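Local atomic coordinates of diacylglycerol kinase (Bacillus anthracis, PDB entry 3S40), a protein that probably phosphorylates the lipid diacylglycerol to phosphatidic acid with a nucleoside triphosphate as donor, as in other members of the diacylglycerol kinase family. Residues Ser261-Thr266 with Pro283-Leu288; Thr186-Val191 with Val257-Ile262; Val201-Tyr206 with Gly222-Phe227. All coordinates share one frame; numbering follows the deposited sequence.

Contact 1 (Ser261-Thr266 with Pro283-Leu288); sequences SIHIET and PCQIEL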
ATOM      1  N   SER A 261     -14.950  -9.362  -5.300  1.00 37.82           N
ATOM      2  CA  SER A 261     -16.031  -8.665  -4.615  1.00 41.97           C
ATOM      3  C   SER A 261     -16.325  -9.352  -3.295  1.00 45.70           C
ATOM      4  O   SER A 261     -16.719 -10.527  -3.254  1.00 51.97           O
ATOM      5  CB  SER A 261     -17.287  -8.611  -5.482  1.00 46.66           C
ATOM      6  OG  SER A 261     -18.275  -7.796  -4.871  1.00 51.88           O
ATOM      7  N   ILE A 262     -16.138  -8.609  -2.215  1.00 41.24           N
ATOM      8  CA  ILE A 262     -16.093  -9.211  -0.895  1.00 40.55           C
ATOM      9  C   ILE A 262     -16.982  -8.485   0.089  1.00 40.01           C
ATOM     10  O   ILE A 262     -16.985  -7.253   0.173  1.00 36.25           O
ATOM     11  CB  ILE A 262     -14.648  -9.224  -0.368  1.00 41.26           C
ATOM     12  CG1 ILE A 262     -13.728  -9.877  -1.408  1.00 42.30           C
ATOM     13  CG2 ILE A 262     -14.564  -9.936   0.982  1.00 36.28           C
ATOM     14  CD1 ILE A 262     -12.259  -9.876  -1.044  1.00 44.20           C
ATOM     15  N   HIS A 263     -17.759  -9.259   0.827  1.00 37.55           N
ATOM     16  CA  HIS A 263     -18.542  -8.697   1.915  1.00 40.36           C
ATOM     17  C   HIS A 263     -18.223  -9.413   3.212  1.00 38.46           C
ATOM     18  O   HIS A 263     -18.273 -10.652   3.281  1.00 36.07           O
ATOM     19  CB  HIS A 263     -20.047  -8.762   1.629  1.00 46.20           C
ATOM     20  CG  HIS A 263     -20.865  -7.973   2.602  1.00 51.62           C
ATOM     21  ND1 HIS A 263     -21.417  -8.532   3.736  1.00 54.12           N
ATOM     22  CD2 HIS A 263     -21.192  -6.659   2.633  1.00 39.36           C
ATOM     23  CE1 HIS A 263     -22.066  -7.600   4.412  1.00 48.85           C
ATOM     24  NE2 HIS A 263     -21.940  -6.453   3.768  1.00 41.12           N
ATOM     25  N   ILE A 264     -17.898  -8.624   4.232  1.00 36.26           N
ATOM     26  CA  ILE A 264     -17.521  -9.150   5.533  1.00 42.98           C
ATOM     27  C   ILE A 264     -18.479  -8.667   6.611  1.00 52.73           C
ATOM     28  O   ILE A 264     -18.651  -7.459   6.822  1.00 36.73           O
ATOM     29  CB  ILE A 264     -16.093  -8.735   5.942  1.00 40.86           C
ATOM     30  CG1 ILE A 264     -15.103  -8.971   4.805  1.00 42.01           C
ATOM     31  CG2 ILE A 264     -15.663  -9.481   7.191  1.00 39.28           C
ATOM     32  CD1 ILE A 264     -14.588  -7.684   4.203  1.00 44.89           C
ATOM     33  N   GLU A 265     -19.084  -9.625   7.304  1.00 54.15           N
ATOM     34  CA  GLU A 265     -20.060  -9.327   8.332  1.00 57.53           C
ATOM     35  C   GLU A 265     -19.639  -9.994   9.634  1.00 55.34           C
ATOM     36  O   GLU A 265     -19.139 -11.121   9.632  1.00 53.09           O
ATOM     37  CB  GLU A 265     -21.439  -9.816   7.888  1.00 65.20           C
ATOM     38  CG  GLU A 265     -22.485  -9.866   8.986  1.00 84.46           C
ATOM     39  CD  GLU A 265     -23.741 -10.615   8.562  1.00 95.58           C
ATOM     40  OE1 GLU A 265     -24.132 -10.493   7.380  1.00 98.46           O
ATOM     41  OE2 GLU A 265     -24.329 -11.333   9.405  1.00 94.24           O
ATOM     42  N   THR A 266     -19.836  -9.287  10.741  1.00 56.59           N
ATOM     43  CA  THR A 266     -19.518  -9.806  12.065  1.00 64.80           C
ATOM     44  C   THR A 266     -20.753  -9.840  12.959  1.00 73.22           C
ATOM     45  O   THR A 266     -21.794  -9.272  12.622  1.00 67.21           O
ATOM     46  CB  THR A 266     -18.483  -8.924  12.760  1.00 59.67           C
ATOM     47  OG1 THR A 266     -18.944  -7.568  12.736  1.00 54.98           O
ATOM     48  CG2 THR A 266     -17.141  -9.012  12.053  1.00 60.49           C
ATOM     49  N   PRO A 283     -20.465  -3.860   9.224  1.00 53.08           N
ATOM     50  CA  PRO A 283     -20.171  -4.700   8.057  1.00 56.56           C
ATOM     51  C   PRO A 283     -19.474  -3.886   6.970  1.00 51.93           C
ATOM     52  O   PRO A 283     -19.420  -2.659   7.072  1.00 39.63           O
ATOM     53  CB  PRO A 283     -21.558  -5.149   7.585  1.00 57.91           C
ATOM     54  CG  PRO A 283     -22.471  -4.066   8.045  1.00 59.47           C
ATOM     55  CD  PRO A 283     -21.907  -3.587   9.356  1.00 56.40           C
ATOM     56  N   CYS A 284     -18.957  -4.561   5.945  1.00 51.31           N
ATOM     57  CA  CYS A 284     -18.099  -3.897   4.973  1.00 42.39           C
ATOM     58  C   CYS A 284     -18.094  -4.590   3.609  1.00 36.33           C
ATOM     59  O   CYS A 284     -17.979  -5.824   3.517  1.00 39.38           O
ATOM     60  CB  CYS A 284     -16.678  -3.803   5.542  1.00 36.43           C
ATOM     61  SG  CYS A 284     -15.632  -2.617   4.712  1.00 66.49           S
ATOM     62  N   GLN A 285     -18.242  -3.785   2.558  1.00 40.73           N
ATOM     63  CA  GLN A 285     -18.164  -4.249   1.174  1.00 44.44           C
ATOM     64  C   GLN A 285     -16.835  -3.812   0.575  1.00 46.91           C
ATOM     65  O   GLN A 285     -16.410  -2.657   0.739  1.00 36.86           O
ATOM     66  CB  GLN A 285     -19.323  -3.687   0.337  1.00 43.64           C
ATOM     67  CG  GLN A 285     -19.342  -4.149  -1.130  1.00 42.75           C
ATOM     68  CD  GLN A 285     -19.593  -5.655  -1.303  1.00 55.46           C
ATOM     69  OE1 GLN A 285     -20.205  -6.299  -0.447  1.00 54.28           O
ATOM     70  NE2 GLN A 285     -19.125  -6.215  -2.422  1.00 50.76           N
ATOM     71  N   ILE A 286     -16.166  -4.739  -0.106  1.00 41.26           N
ATOM     72  CA  ILE A 286     -14.875  -4.424  -0.707  1.00 37.28           C
ATOM     73  C   ILE A 286     -14.852  -4.730  -2.197  1.00 39.88           C
ATOM     74  O   ILE A 286     -15.285  -5.811  -2.636  1.00 41.02           O
ATOM     75  CB  ILE A 286     -13.702  -5.155  -0.032  1.00 32.80           C
ATOM     76  CG1 ILE A 286     -13.851  -5.146   1.491  1.00 37.21           C
ATOM     77  CG2 ILE A 286     -12.384  -4.524  -0.463  1.00 29.14           C
ATOM     78  CD1 ILE A 286     -12.649  -5.663   2.226  1.00 41.97           C
ATOM     79  N   GLU A 287     -14.338  -3.756  -2.949  1.00 34.86           N
ATOM     80  CA  GLU A 287     -14.215  -3.815  -4.404  1.00 45.90           C
ATOM     81  C   GLU A 287     -12.764  -3.522  -4.782  1.00 34.08           C
ATOM     82  O   GLU A 287     -12.051  -2.842  -4.053  1.00 36.75           O
ATOM     83  CB  GLU A 287     -15.097  -2.742  -5.062  1.00 48.73           C
ATOM     84  CG  GLU A 287     -16.533  -2.687  -4.570  1.00 69.59           C
ATOM     85  CD  GLU A 287     -17.353  -3.889  -5.008  1.00 90.41           C
ATOM     86  OE1 GLU A 287     -18.389  -4.168  -4.366  1.00 94.01           O
ATOM     87  OE2 GLU A 287     -16.966  -4.551  -5.997  1.00100.60           O
ATOM     88  N   LEU A 288     -12.339  -4.011  -5.936  1.00 30.27           N
ATOM     89  CA  LEU A 288     -11.008  -3.699  -6.421  1.00 32.95           C
ATOM     90  C   LEU A 288     -11.073  -2.865  -7.694  1.00 33.24           C
ATOM     91  O   LEU A 288     -11.802  -3.206  -8.617  1.00 33.09           O
ATOM     92  CB  LEU A 288     -10.244  -4.980  -6.709  1.00 35.37           C
ATOM     93  CG  LEU A 288      -8.812  -4.683  -7.128  1.00 42.99           C
ATOM     94  CD1 LEU A 288      -7.942  -4.470  -5.896  1.00 36.47           C
ATOM     95  CD2 LEU A 288      -8.264  -5.771  -8.000  1.00 40.13           C
TER
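Ile262 and Ile286 face each other as a hydrogen-bonded pair of an antiparallel sheet, one of the two facing sheets of the beta-sandwich-like domain of this family. The short axes of strands 261-266 and 284-288 run 4.7 Å apart and nearly antiparallel, and four backbone bonds join them, two at Ile262/Ile286 and two at Ile264/Cys284. The shortest, Ile286 N to Ile262 O, measures 2.7 Å.

The face bearing Ile262, Ile264, Cys284 and Ile286 is buried. Here Ile264 CD1 meets Ile286 CD1 at 3.4 Å, tighter than ordinary van der Waals contact. The second torsion of Ile264, 110°, lies away from a staggered value and turns its terminal methyl toward the other strand. Trp142 of strand 141-144 and Leu224 of strand 224-230 cover this face.

The other face is polar and partly exposed. Gln285 holds its CG anti to its backbone N, then bends at chi2 (66°), which lays its amide across toward strand 261-266. The amide and the His263 ring are nearly coplanar, 23° apart, and OE1 comes to the ring's edge, 3.3 Å from His263 CD2. The amide nitrogen NE2 donates to Glu287 OE1 at 2.9 Å; this bond within the strand fixes which way round the amide lies, although the donor stands above the carboxylate plane. Beyond the imidazole, Pro283 lies alongside, pointing the same way, with its CB 4.0 Å from His263 CE1.

Contact 2 (Thr186-Val191 with Val257-Ile262); sequences TYDGQV and VKAKSI
Asp188 grips the 257-262 segment with both carboxylate oxygens, each through its syn lone pair: OD1 accepts from Ser261 N at 2.7 Å and OD2 from Lys260 N at 2.9 Å. The carboxylate thus spans two successive peptide N-H groups where the chain passes from strand 257-259 to strand 261-266. With CG beside its own backbone N (chi1 -51°), Asp188 turns the acid group toward these donors, and its backbone N donates in turn to Ser261 O at 2.9 Å. A water also donates to Ser261 O and hydrogen-bonds Thr186 OG1.

Asp188 is the first corner of a type I' turn from Tyr187 to Gln190, with Gly189 as the second; the turn joins strands 181-187 and 190-196 as a beta hairpin. Tyr187 and Ile262 form a non-hydrogen-bonded antiparallel pair, their CA atoms 4.4 Å apart.

Packing spreads from Tyr187, whose chi1 of 57° sets the ring between its backbone N and carbonyl carbon. Val257 CG1 makes a CH-pi contact over one face, 4.0 Å from the ring centroid and 18° off the normal, while Gln190 CB lies over the opposite face, toward its rim. At the base of the ring, Tyr187 CB touches Ala259 CB at 3.6 Å.

Two N-H donors converging on one carboxylate would probably stabilise its ionised form, so the hairpin corner probably supplies a charged acceptor for two backbone N-H groups, those of Lys260 and Ser261.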
ATOM      1  N   THR A 186     -18.832 -13.225   2.390  1.00 37.01           N
ATOM      2  CA  THR A 186     -19.302 -13.543   1.041  1.00 41.89           C
ATOM      3  C   THR A 186     -18.303 -12.994   0.034  1.00 50.78           C
ATOM      4  O   THR A 186     -17.891 -11.834   0.117  1.00 46.25           O
ATOM      5  CB  THR A 186     -20.675 -12.909   0.742  1.00 48.48           C
ATOM      6  OG1 THR A 186     -20.551 -11.476   0.714  1.00 57.40           O
ATOM      7  CG2 THR A 186     -21.693 -13.309   1.794  1.00 47.96           C
ATOM      8  N   TYR A 187     -17.912 -13.818  -0.926  1.00 45.58           N
ATOM      9  CA  TYR A 187     -16.916 -13.377  -1.880  1.00 43.88           C
ATOM     10  C   TYR A 187     -17.199 -13.972  -3.240  1.00 38.54           C
ATOM     11  O   TYR A 187     -17.067 -15.177  -3.443  1.00 44.27           O
ATOM     12  CB  TYR A 187     -15.519 -13.768  -1.403  1.00 34.23           C
ATOM     13  CG  TYR A 187     -15.370 -15.245  -1.174  1.00 39.46           C
ATOM     14  CD1 TYR A 187     -14.805 -16.067  -2.147  1.00 45.11           C
ATOM     15  CD2 TYR A 187     -15.822 -15.831   0.001  1.00 37.19           C
ATOM     16  CE1 TYR A 187     -14.683 -17.433  -1.947  1.00 48.99           C
ATOM     17  CE2 TYR A 187     -15.700 -17.195   0.212  1.00 45.00           C
ATOM     18  CZ  TYR A 187     -15.129 -17.991  -0.761  1.00 51.76           C
ATOM     19  OH  TYR A 187     -15.009 -19.348  -0.552  1.00 47.69           O
ATOM     20  N   ASP A 188     -17.596 -13.116  -4.173  1.00 43.91           N
ATOM     21  CA  ASP A 188     -17.994 -13.563  -5.502  1.00 49.28           C
ATOM     22  C   ASP A 188     -19.007 -14.716  -5.413  1.00 52.81           C
ATOM     23  O   ASP A 188     -18.820 -15.781  -6.012  1.00 54.33           O
ATOM     24  CB  ASP A 188     -16.768 -13.965  -6.330  1.00 47.09           C
ATOM     25  CG  ASP A 188     -15.683 -12.888  -6.340  1.00 47.17           C
ATOM     26  OD1 ASP A 188     -15.999 -11.701  -6.131  1.00 44.35           O
ATOM     27  OD2 ASP A 188     -14.508 -13.237  -6.558  1.00 49.68           O
ATOM     28  N   GLY A 189     -20.069 -14.505  -4.645  1.00 55.45           N
ATOM     29  CA  GLY A 189     -21.177 -15.441  -4.629  1.00 63.00           C
ATOM     30  C   GLY A 189     -21.081 -16.578  -3.632  1.00 70.52           C
ATOM     31  O   GLY A 189     -22.095 -17.176  -3.281  1.00 75.27           O
ATOM     32  N   GLN A 190     -19.873 -16.894  -3.179  1.00 67.90           N
ATOM     33  CA  GLN A 190     -19.701 -17.945  -2.183  1.00 61.06           C
ATOM     34  C   GLN A 190     -19.645 -17.339  -0.791  1.00 57.51           C
ATOM     35  O   GLN A 190     -19.642 -16.115  -0.643  1.00 55.17           O
ATOM     36  CB  GLN A 190     -18.432 -18.736  -2.458  1.00 64.79           C
ATOM     37  CG  GLN A 190     -18.236 -19.044  -3.924  1.00 68.26           C
ATOM     38  CD  GLN A 190     -17.602 -20.392  -4.137  1.00 68.93           C
ATOM     39  OE1 GLN A 190     -16.508 -20.492  -4.689  1.00 71.43           O
ATOM     40  NE2 GLN A 190     -18.289 -21.447  -3.700  1.00 66.82           N
ATOM     41  N   VAL A 191     -19.620 -18.190   0.230  1.00 52.02           N
ATOM     42  CA  VAL A 191     -19.551 -17.693   1.601  1.00 55.54           C
ATOM     43  C   VAL A 191     -18.669 -18.527   2.526  1.00 58.66           C
ATOM     44  O   VAL A 191     -18.376 -19.703   2.264  1.00 55.51           O
ATOM     45  CB  VAL A 191     -20.940 -17.548   2.252  1.00 62.82           C
ATOM     46  CG1 VAL A 191     -21.890 -16.791   1.330  1.00 66.92           C
ATOM     47  CG2 VAL A 191     -21.497 -18.910   2.610  1.00 65.30           C
ATOM     48  N   VAL A 257      -8.399 -17.149   0.334  1.00 37.80           N
ATOM     49  CA  VAL A 257      -8.947 -17.217  -1.007  1.00 36.17           C
ATOM     50  C   VAL A 257      -8.734 -15.884  -1.704  1.00 40.68           C
ATOM     51  O   VAL A 257      -8.522 -14.859  -1.049  1.00 37.52           O
ATOM     52  CB  VAL A 257     -10.453 -17.546  -0.992  1.00 42.89           C
ATOM     53  CG1 VAL A 257     -11.260 -16.354  -0.491  1.00 33.92           C
ATOM     54  CG2 VAL A 257     -10.920 -17.939  -2.382  1.00 45.02           C
ATOM     55  N   LYS A 258      -8.777 -15.902  -3.031  1.00 35.40           N
ATOM     56  CA  LYS A 258      -8.714 -14.670  -3.804  1.00 35.42           C
ATOM     57  C   LYS A 258     -10.078 -14.339  -4.362  1.00 33.11           C
ATOM     58  O   LYS A 258     -10.757 -15.210  -4.872  1.00 37.20           O
ATOM     59  CB  LYS A 258      -7.685 -14.798  -4.928  1.00 39.68           C
ATOM     60  CG  LYS A 258      -6.251 -14.543  -4.457  1.00 34.35           C
ATOM     61  CD  LYS A 258      -5.236 -15.133  -5.424  1.00 37.91           C
ATOM     62  CE  LYS A 258      -3.817 -14.746  -5.048  1.00 43.16           C
ATOM     63  NZ  LYS A 258      -3.593 -13.287  -5.282  1.00 50.28           N
ATOM     64  N   ALA A 259     -10.490 -13.081  -4.259  1.00 43.25           N
ATOM     65  CA  ALA A 259     -11.798 -12.694  -4.776  1.00 44.55           C
ATOM     66  C   ALA A 259     -11.834 -11.238  -5.224  1.00 33.91           C
ATOM     67  O   ALA A 259     -11.010 -10.437  -4.796  1.00 37.60           O
ATOM     68  CB  ALA A 259     -12.873 -12.964  -3.738  1.00 46.64           C
ATOM     69  N   LYS A 260     -12.777 -10.897  -6.100  1.00 33.65           N
ATOM     70  CA  LYS A 260     -12.887  -9.518  -6.581  1.00 41.22           C
ATOM     71  C   LYS A 260     -13.915  -8.700  -5.810  1.00 39.47           C
ATOM     72  O   LYS A 260     -13.783  -7.488  -5.707  1.00 39.57           O
ATOM     73  CB  LYS A 260     -13.211  -9.463  -8.074  1.00 39.99           C
ATOM     74  CG  LYS A 260     -12.076  -9.896  -8.977  1.00 54.60           C
ATOM     75  CD  LYS A 260     -12.356  -9.498 -10.411  1.00 62.21           C
ATOM     76  CE  LYS A 260     -11.186  -9.839 -11.322  1.00 72.88           C
ATOM     77  NZ  LYS A 260     -11.261  -9.089 -12.612  1.00 75.62           N
ATOM     78  N   SER A 261     -14.950  -9.362  -5.300  1.00 37.82           N
ATOM     79  CA  SER A 261     -16.031  -8.665  -4.615  1.00 41.97           C
ATOM     80  C   SER A 261     -16.325  -9.352  -3.295  1.00 45.70           C
ATOM     81  O   SER A 261     -16.719 -10.527  -3.254  1.00 51.97           O
ATOM     82  CB  SER A 261     -17.287  -8.611  -5.482  1.00 46.66           C
ATOM     83  OG  SER A 261     -18.275  -7.796  -4.871  1.00 51.88           O
ATOM     84  N   ILE A 262     -16.138  -8.609  -2.215  1.00 41.24           N
ATOM     85  CA  ILE A 262     -16.093  -9.211  -0.895  1.00 40.55           C
ATOM     86  C   ILE A 262     -16.982  -8.485   0.089  1.00 40.01           C
ATOM     87  O   ILE A 262     -16.985  -7.253   0.173  1.00 36.25           O
ATOM     88  CB  ILE A 262     -14.648  -9.224  -0.368  1.00 41.26           C
ATOM     89  CG1 ILE A 262     -13.728  -9.877  -1.408  1.00 42.30           C
ATOM     90  CG2 ILE A 262     -14.564  -9.936   0.982  1.00 36.28           C
ATOM     91  CD1 ILE A 262     -12.259  -9.876  -1.044  1.00 44.20           C
TER
HETATM   92  O   HOH W   1     -19.369 -10.693  -2.069  1.00 46.70           O

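Contact 3 (Val201-Tyr206 with Gly222-Phe227); sequences VGNGEY and GTLDIF
Val201 and Gly202 run antiparallel to Asp225 and Ile226, and the pairing is short. Gly202 and Asp225 form a hydrogen-bonded pair with both bonds made: Gly202 N donates to Asp225 O at 2.8 Å, and Asp225 N donates to Gly202 O at 3.2 Å in a nearly straight line, 171° at the hydrogen. Val201 and Ile226 follow as a non-hydrogen-bonded pair, their CA atoms 4.6 Å apart. Beyond Gly202 the chains diverge, and Asn203 is already in a loop.

Leu224 takes part in the side-chain contacts to Val201 and to Asn203. Its CG sits beside the backbone N (chi1 -70°), and the two methyls divide the work. CD1 lies 4.0 Å from Val201 CG1, whereas CD2 is directed to the loop side, 3.7 Å from Gly202 O and near Asn203 OD1. Val201 CG1, placed anti to its backbone N, crosses the leucine and also meets Leu224 CB at 3.9 Å.

The buried polar ends find partners beyond the pair. Asn203 ND2 donates to the carbonyls of Leu139 and Asp129, tying the loop to a different part of the chain. Asp225, on the face of the sheet opposite Val201 and Ile226, forms a salt bridge with Lys258 and a hydrogen bond with His256, which probably favours its charged form.

Strand 224-230 has strand 198-202 on one flank and strand 254-259 on the other, and strand 141-144 continues the sheet beyond Val201. Ile286 and Leu288 of strand 284-296 pack on Leu224 from the facing sheet of the beta sandwich, while Tyr206, farther along the chain, packs on helix 102-106.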
ATOM      1  N   VAL A 201      -7.642  -8.527   4.349  1.00 29.50           N
ATOM      2  CA  VAL A 201      -7.804  -8.390   2.923  1.00 30.85           C
ATOM      3  C   VAL A 201      -6.583  -7.653   2.412  1.00 30.12           C
ATOM      4  O   VAL A 201      -6.371  -6.497   2.741  1.00 29.17           O
ATOM      5  CB  VAL A 201      -9.073  -7.589   2.598  1.00 30.24           C
ATOM      6  CG1 VAL A 201      -9.347  -7.614   1.105  1.00 28.65           C
ATOM      7  CG2 VAL A 201     -10.240  -8.176   3.355  1.00 31.37           C
ATOM      8  N   GLY A 202      -5.768  -8.338   1.620  1.00 35.71           N
ATOM      9  CA  GLY A 202      -4.481  -7.807   1.213  1.00 28.55           C
ATOM     10  C   GLY A 202      -4.378  -7.439  -0.251  1.00 30.92           C
ATOM     11  O   GLY A 202      -4.966  -8.085  -1.119  1.00 29.14           O
ATOM     12  N   ASN A 203      -3.604  -6.397  -0.519  1.00 26.98           N
ATOM     13  CA  ASN A 203      -3.344  -5.950  -1.872  1.00 27.41           C
ATOM     14  C   ASN A 203      -1.857  -5.770  -2.080  1.00 25.92           C
ATOM     15  O   ASN A 203      -1.329  -6.115  -3.123  1.00 35.30           O
ATOM     16  CB  ASN A 203      -4.044  -4.623  -2.161  1.00 26.55           C
ATOM     17  CG  ASN A 203      -3.945  -4.228  -3.628  1.00 31.04           C
ATOM     18  OD1 ASN A 203      -4.247  -5.021  -4.519  1.00 35.92           O
ATOM     19  ND2 ASN A 203      -3.497  -3.007  -3.882  1.00 30.90           N
ATOM     20  N   GLY A 204      -1.191  -5.212  -1.075  1.00 31.41           N
ATOM     21  CA  GLY A 204       0.243  -5.003  -1.119  1.00 23.93           C
ATOM     22  C   GLY A 204       1.031  -6.245  -0.744  1.00 25.66           C
ATOM     23  O   GLY A 204       0.534  -7.140  -0.062  1.00 24.79           O
ATOM     24  N   GLU A 205       2.283  -6.283  -1.179  1.00 30.90           N
ATOM     25  CA  GLU A 205       3.089  -7.493  -1.093  1.00 23.91           C
ATOM     26  C   GLU A 205       4.032  -7.449   0.109  1.00 27.58           C
ATOM     27  O   GLU A 205       4.771  -8.387   0.358  1.00 26.18           O
ATOM     28  CB  GLU A 205       3.799  -7.713  -2.445  1.00 18.00           C
ATOM     29  CG  GLU A 205       2.771  -7.655  -3.612  1.00 29.51           C
ATOM     30  CD  GLU A 205       3.376  -7.767  -5.020  1.00 34.27           C
ATOM     31  OE1 GLU A 205       2.709  -7.358  -6.004  1.00 36.07           O
ATOM     32  OE2 GLU A 205       4.511  -8.258  -5.151  1.00 35.22           O
ATOM     33  N   TYR A 206       3.961  -6.358   0.876  1.00 18.22           N
ATOM     34  CA  TYR A 206       4.790  -6.189   2.056  1.00 26.31           C
ATOM     35  C   TYR A 206       3.956  -5.623   3.186  1.00 30.37           C
ATOM     36  O   TYR A 206       3.044  -4.841   2.955  1.00 29.91           O
ATOM     37  CB  TYR A 206       5.959  -5.233   1.772  1.00 27.07           C
ATOM     38  CG  TYR A 206       7.081  -5.895   1.037  1.00 31.08           C
ATOM     39  CD1 TYR A 206       8.223  -6.309   1.709  1.00 25.83           C
ATOM     40  CD2 TYR A 206       6.986  -6.147  -0.326  1.00 19.82           C
ATOM     41  CE1 TYR A 206       9.253  -6.932   1.043  1.00 30.83           C
ATOM     42  CE2 TYR A 206       8.017  -6.763  -0.996  1.00 17.34           C
ATOM     43  CZ  TYR A 206       9.143  -7.163  -0.312  1.00 29.81           C
ATOM     44  OH  TYR A 206      10.175  -7.786  -0.991  1.00 41.06           O
ATOM     45  N   GLY A 222      -5.425  -8.206 -10.170  1.00 31.80           N
ATOM     46  CA  GLY A 222      -6.845  -8.004 -10.382  1.00 30.03           C
ATOM     47  C   GLY A 222      -7.762  -8.602  -9.329  1.00 35.44           C
ATOM     48  O   GLY A 222      -8.984  -8.619  -9.495  1.00 38.55           O
ATOM     49  N   THR A 223      -7.189  -9.113  -8.249  1.00 31.96           N
ATOM     50  CA  THR A 223      -8.004  -9.643  -7.155  1.00 25.69           C
ATOM     51  C   THR A 223      -7.437  -9.204  -5.818  1.00 32.23           C
ATOM     52  O   THR A 223      -6.307  -8.705  -5.735  1.00 31.94           O
ATOM     53  CB  THR A 223      -8.084 -11.194  -7.158  1.00 36.56           C
ATOM     54  OG1 THR A 223      -6.810 -11.741  -6.805  1.00 45.13           O
ATOM     55  CG2 THR A 223      -8.514 -11.735  -8.522  1.00 44.28           C
ATOM     56  N   LEU A 224      -8.237  -9.412  -4.781  1.00 29.23           N
ATOM     57  CA  LEU A 224      -7.845  -9.176  -3.406  1.00 32.79           C
ATOM     58  C   LEU A 224      -7.697 -10.520  -2.717  1.00 38.02           C
ATOM     59  O   LEU A 224      -8.376 -11.492  -3.090  1.00 27.00           O
ATOM     60  CB  LEU A 224      -8.938  -8.384  -2.705  1.00 32.36           C
ATOM     61  CG  LEU A 224      -9.004  -6.955  -3.226  1.00 36.27           C
ATOM     62  CD1 LEU A 224     -10.077  -6.158  -2.518  1.00 32.25           C
ATOM     63  CD2 LEU A 224      -7.636  -6.310  -3.027  1.00 39.87           C
ATOM     64  N   ASP A 225      -6.824 -10.567  -1.709  1.00 25.93           N
ATOM     65  CA  ASP A 225      -6.577 -11.784  -0.942  1.00 32.84           C
ATOM     66  C   ASP A 225      -7.239 -11.728   0.429  1.00 42.32           C
ATOM     67  O   ASP A 225      -6.888 -10.905   1.281  1.00 38.23           O
ATOM     68  CB  ASP A 225      -5.076 -12.038  -0.784  1.00 33.07           C
ATOM     69  CG  ASP A 225      -4.447 -12.563  -2.057  1.00 42.68           C
ATOM     70  OD1 ASP A 225      -4.001 -13.735  -2.079  1.00 42.36           O
ATOM     71  OD2 ASP A 225      -4.423 -11.805  -3.048  1.00 45.52           O
ATOM     72  N   ILE A 226      -8.213 -12.605   0.622  1.00 36.74           N
ATOM     73  CA  ILE A 226      -8.837 -12.771   1.920  1.00 38.17           C
ATOM     74  C   ILE A 226      -7.996 -13.750   2.715  1.00 34.41           C
ATOM     75  O   ILE A 226      -7.626 -14.814   2.221  1.00 36.08           O
ATOM     76  CB  ILE A 226     -10.248 -13.354   1.793  1.00 36.06           C
ATOM     77  CG1 ILE A 226     -11.125 -12.454   0.917  1.00 33.67           C
ATOM     78  CG2 ILE A 226     -10.855 -13.572   3.171  1.00 35.33           C
ATOM     79  CD1 ILE A 226     -12.526 -12.996   0.692  1.00 51.93           C
ATOM     80  N   PHE A 227      -7.702 -13.391   3.954  1.00 29.77           N
ATOM     81  CA  PHE A 227      -6.870 -14.229   4.799  1.00 25.12           C
ATOM     82  C   PHE A 227      -7.464 -14.227   6.204  1.00 28.00           C
ATOM     83  O   PHE A 227      -7.580 -13.175   6.857  1.00 25.64           O
ATOM     84  CB  PHE A 227      -5.431 -13.694   4.808  1.00 37.86           C
ATOM     85  CG  PHE A 227      -4.441 -14.594   5.507  1.00 31.13           C
ATOM     86  CD1 PHE A 227      -3.843 -15.641   4.834  1.00 35.55           C
ATOM     87  CD2 PHE A 227      -4.116 -14.386   6.839  1.00 31.46           C
ATOM     88  CE1 PHE A 227      -2.927 -16.467   5.470  1.00 36.47           C
ATOM     89  CE2 PHE A 227      -3.199 -15.205   7.484  1.00 39.50           C
ATOM     90  CZ  PHE A 227      -2.604 -16.244   6.799  1.00 35.97           C
TER

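Overall arrangement
All three contacts lie in the beta-sandwich domain. Contact 1 joins strands 261-266 and 284-296 of one sheet, and contact 3 joins strands 198-202 and 224-230 of the other. Their centres are about 13 Å apart, and the interior side chains meet between the sheets, with Ile262 CD1 3.4 Å from Ile226 CG1. Contact 2 lies where the chain passes between sheets: it shares Ser261 and Ile262 with contact 1, about 9 Å away, and strand 254-259 borders strand 224-230 of contact 3, about 12 Å away. Along the chain, 186-191 comes first, then both segments of contact 3, then 257-262, 261-266 and 283-288. Contact 2 thus carries the chain from one sheet to the other, and contacts 1 and 3 pack against each other in the apolar interior between them.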